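Local coordinates for protein particle-associated lyase (Acinetobacter bacteriophage AP22, PDB 4Y9V) that probably cleaves the capsular polysaccharide of Acinetobacter baumannii as the phage tailspike lyase, and binds a saccharide of that capsule, at residues Tyr162-Asn167 against Ile409-His414. Sequence-based numbering, arbitrary orientation. Where two conformers were deposited one is given.
With 49S (2-acetamido-2-deoxy-beta-D-mannopyranuronic acid), chain B; SO4 (sulfate ion), chain K.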
loop_
_atom_site.group_PDB
_atom_site.type_symbol
_atom_site.label_atom_id
_atom_site.label_comp_id
_atom_site.label_asym_id
_atom_site.label_seq_id
_atom_site.Cartn_x
_atom_site.Cartn_y
_atom_site.Cartn_z
ATOM N N TYR A 162 5.290 6.747 29.589
ATOM C CA TYR A 162 5.458 6.498 28.163
ATOM C C TYR A 162 6.317 7.596 27.495
ATOM O O TYR A 162 7.247 7.290 26.768
ATOM C CB TYR A 162 4.100 6.374 27.426
ATOM C CG TYR A 162 4.259 6.055 25.960
ATOM C CD1 TYR A 162 4.608 4.795 25.545
ATOM C CD2 TYR A 162 4.071 7.031 24.986
ATOM C CE1 TYR A 162 4.763 4.487 24.181
ATOM C CE2 TYR A 162 4.224 6.743 23.649
ATOM C CZ TYR A 162 4.568 5.481 23.237
ATOM O OH TYR A 162 4.725 5.268 21.894
ATOM N N SER A 163 5.975 8.860 27.713
ATOM C CA SER A 163 6.660 9.956 27.053
ATOM C C SER A 163 6.835 11.125 27.993
ATOM O O SER A 163 5.961 11.418 28.800
ATOM C CB SER A 163 5.841 10.400 25.850
ATOM O OG SER A 163 6.243 11.691 25.390
ATOM N N PRO A 164 7.966 11.850 27.839
ATOM C CA PRO A 164 8.245 12.999 28.680
ATOM C C PRO A 164 7.469 14.248 28.309
ATOM O O PRO A 164 7.569 15.276 29.002
ATOM C CB PRO A 164 9.762 13.198 28.490
ATOM C CG PRO A 164 9.962 12.784 27.018
ATOM C CD PRO A 164 9.089 11.543 26.921
ATOM N N TYR A 165 6.698 14.232 27.212
ATOM C CA TYR A 165 6.082 15.457 26.743
ATOM C C TYR A 165 4.853 15.896 27.532
ATOM O O TYR A 165 4.570 17.102 27.599
ATOM C CB TYR A 165 5.758 15.366 25.220
ATOM C CG TYR A 165 7.022 15.596 24.405
ATOM C CD1 TYR A 165 7.862 14.541 24.094
ATOM C CD2 TYR A 165 7.389 16.874 24.039
ATOM C CE1 TYR A 165 9.051 14.781 23.394
ATOM C CE2 TYR A 165 8.564 17.110 23.350
ATOM C CZ TYR A 165 9.402 16.076 23.036
ATOM O OH TYR A 165 10.576 16.346 22.377
ATOM N N ARG A 166 4.055 14.946 28.053
ATOM C CA ARG A 166 2.849 15.301 28.807
ATOM C C ARG A 166 2.710 14.297 29.942
ATOM O O ARG A 166 2.980 13.115 29.774
ATOM C CB ARG A 166 1.588 15.274 27.927
ATOM C CG ARG A 166 1.656 16.183 26.722
ATOM C CD ARG A 166 0.328 16.331 26.006
ATOM N NE ARG A 166 0.510 16.987 24.719
ATOM C CZ ARG A 166 -0.485 17.295 23.914
ATOM N NH1 ARG A 166 -1.740 17.059 24.279
ATOM N NH2 ARG A 166 -0.228 17.797 22.705
ATOM N N ASN A 167 2.280 14.786 31.110
ATOM C CA ASN A 167 2.275 13.946 32.280
ATOM C C ASN A 167 1.389 12.698 32.120
ATOM O O ASN A 167 1.701 11.640 32.671
ATOM C CB ASN A 167 1.870 14.749 33.543
ATOM C CG ASN A 167 0.414 15.053 33.624
ATOM O OD1 ASN A 167 -0.182 15.598 32.725
ATOM N ND2 ASN A 167 -0.136 14.629 34.764
ATOM N N ILE A 409 13.520 18.395 19.112
ATOM C CA ILE A 409 13.725 17.503 20.249
ATOM C C ILE A 409 13.842 18.350 21.494
ATOM O O ILE A 409 14.862 19.017 21.731
ATOM C CB ILE A 409 14.962 16.621 20.025
ATOM C CG1 ILE A 409 14.773 15.750 18.778
ATOM C CG2 ILE A 409 15.226 15.765 21.238
ATOM C CD1 ILE A 409 16.030 15.023 18.331
ATOM N N GLU A 410 12.810 18.361 22.339
ATOM C CA GLU A 410 12.827 19.156 23.554
ATOM C C GLU A 410 13.020 18.336 24.820
ATOM O O GLU A 410 13.181 18.881 25.911
ATOM C CB GLU A 410 11.524 19.919 23.727
ATOM C CG GLU A 410 11.052 20.820 22.674
ATOM C CD GLU A 410 9.589 21.309 22.738
ATOM O OE1 GLU A 410 8.731 20.710 23.463
ATOM O OE2 GLU A 410 9.391 22.241 21.949
ATOM N N LYS A 411 13.004 17.008 24.683
ATOM C CA LYS A 411 13.144 16.074 25.790
ATOM C C LYS A 411 14.057 14.948 25.344
ATOM O O LYS A 411 14.123 14.646 24.154
ATOM C CB LYS A 411 11.775 15.492 26.184
ATOM C CG LYS A 411 10.756 16.484 26.610
ATOM C CD LYS A 411 11.036 17.180 27.887
ATOM C CE LYS A 411 9.886 18.056 28.324
ATOM N NZ LYS A 411 10.147 18.745 29.621
ATOM N N GLN A 412 14.680 14.271 26.274
ATOM C CA GLN A 412 15.423 13.083 25.932
ATOM C C GLN A 412 14.516 12.118 25.191
ATOM O O GLN A 412 13.376 11.855 25.586
ATOM C CB GLN A 412 16.004 12.418 27.174
ATOM C CG GLN A 412 17.077 13.218 27.884
ATOM C CD GLN A 412 18.393 13.259 27.130
ATOM O OE1 GLN A 412 18.649 12.494 26.188
ATOM N NE2 GLN A 412 19.247 14.154 27.563
ATOM N N LEU A 413 15.058 11.541 24.135
ATOM C CA LEU A 413 14.445 10.416 23.424
ATOM C C LEU A 413 14.557 9.142 24.256
ATOM O O LEU A 413 15.585 8.926 24.931
ATOM C CB LEU A 413 15.150 10.182 22.104
ATOM C CG LEU A 413 15.029 11.308 21.080
ATOM C CD1 LEU A 413 16.057 11.087 19.986
ATOM C CD2 LEU A 413 13.640 11.337 20.477
ATOM N N HIS A 414 13.552 8.260 24.158
ATOM C CA HIS A 414 13.624 6.912 24.698
ATOM C C HIS A 414 14.435 5.972 23.829
ATOM O O HIS A 414 15.040 5.025 24.342
ATOM C CB HIS A 414 12.223 6.356 24.902
ATOM C CG HIS A 414 11.469 6.775 26.105
ATOM N ND1 HIS A 414 10.921 5.900 26.957
ATOM C CD2 HIS A 414 11.159 7.997 26.501
ATOM C CE1 HIS A 414 10.335 6.620 27.908
ATOM N NE2 HIS A 414 10.437 7.911 27.675
HETATM C C8 49S B . -3.336 13.325 23.829
HETATM C C7 49S B . -4.553 14.131 23.430
HETATM O O7 49S B . -5.311 13.742 22.515
HETATM N N2 49S B . -4.762 15.269 24.111
HETATM C C2 49S B . -5.839 16.191 23.814
HETATM C C3 49S B . -6.960 16.135 24.855
HETATM O O3 49S B . -7.518 14.823 24.934
HETATM C C1 49S B . -5.294 17.606 23.765
HETATM O O1 49S B . -4.227 17.733 22.871
HETATM O O5 49S B . -4.763 17.950 25.045
HETATM C C5 49S B . -5.810 18.034 26.028
HETATM C C6 49S B . -5.200 18.522 27.326
HETATM O O6A 49S B . -4.106 18.028 27.699
HETATM O O6B 49S B . -5.852 19.385 27.964
HETATM C C4 49S B . -6.484 16.671 26.201
HETATM O O4 49S B . -7.560 16.969 27.098
HETATM S S SO4 K . -3.024 19.209 19.724
HETATM O O1 SO4 K . -2.397 18.536 20.850
HETATM O O2 SO4 K . -2.265 18.921 18.495
HETATM O O3 SO4 K . -2.981 20.651 20.018
HETATM O O4 SO4 K . -4.434 18.818 19.483
HETATM O O HOH W 1 12.201 14.252 22.205
#
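Beside the capsule-saccharide pocket, the loop that carries the pocket residue R166, between strands 151-156 and 172-181, packs P164 and Y165 against K411 on the loop that follows strand 405-409. The backbone N of E410 donates to Y165 OH at 3.0 Å, with an N-H...O angle of 158°, and a water lying 2.7 Å from the same hydroxyl donates to K411 O, so the phenol end is fixed to the 409-414 loop both directly and through solvent. K411 lays its CG over one face of the Y165 ring, a CH-pi contact 3.9 Å from the centroid and 13° off the normal. The lysine chain bends at chi2 (-67°), and its CE passes beside P164 O. K411 CB meanwhile presses on P164 CG at 3.4 Å, a tight carbon pair, while E410 OE1 comes to the ring edge near its plane. Farther along the loop, H414 presents a ring face to Y162 O, which also accepts a hydrogen bond from R382. The 162-167 loop is shaped by an ST turn: S163 OG accepts from Y165 N at 3.2 Å. Next to Y165, R166 extends to the bound sugar and to a sulfate ion probably from the crystallisation liquor, giving NH1 to O1 of the N-acetylmannosaminuronic acid at 2.9 Å and NH2 to the sulfate, while E380 pairs with its NE. Y168, H337 and Q281 also bind the sugar. A loop from the Ig-like region thus packs on a later coil of the pectin lyase-like beta-helix, beside the glycan pocket to which it supplies R166.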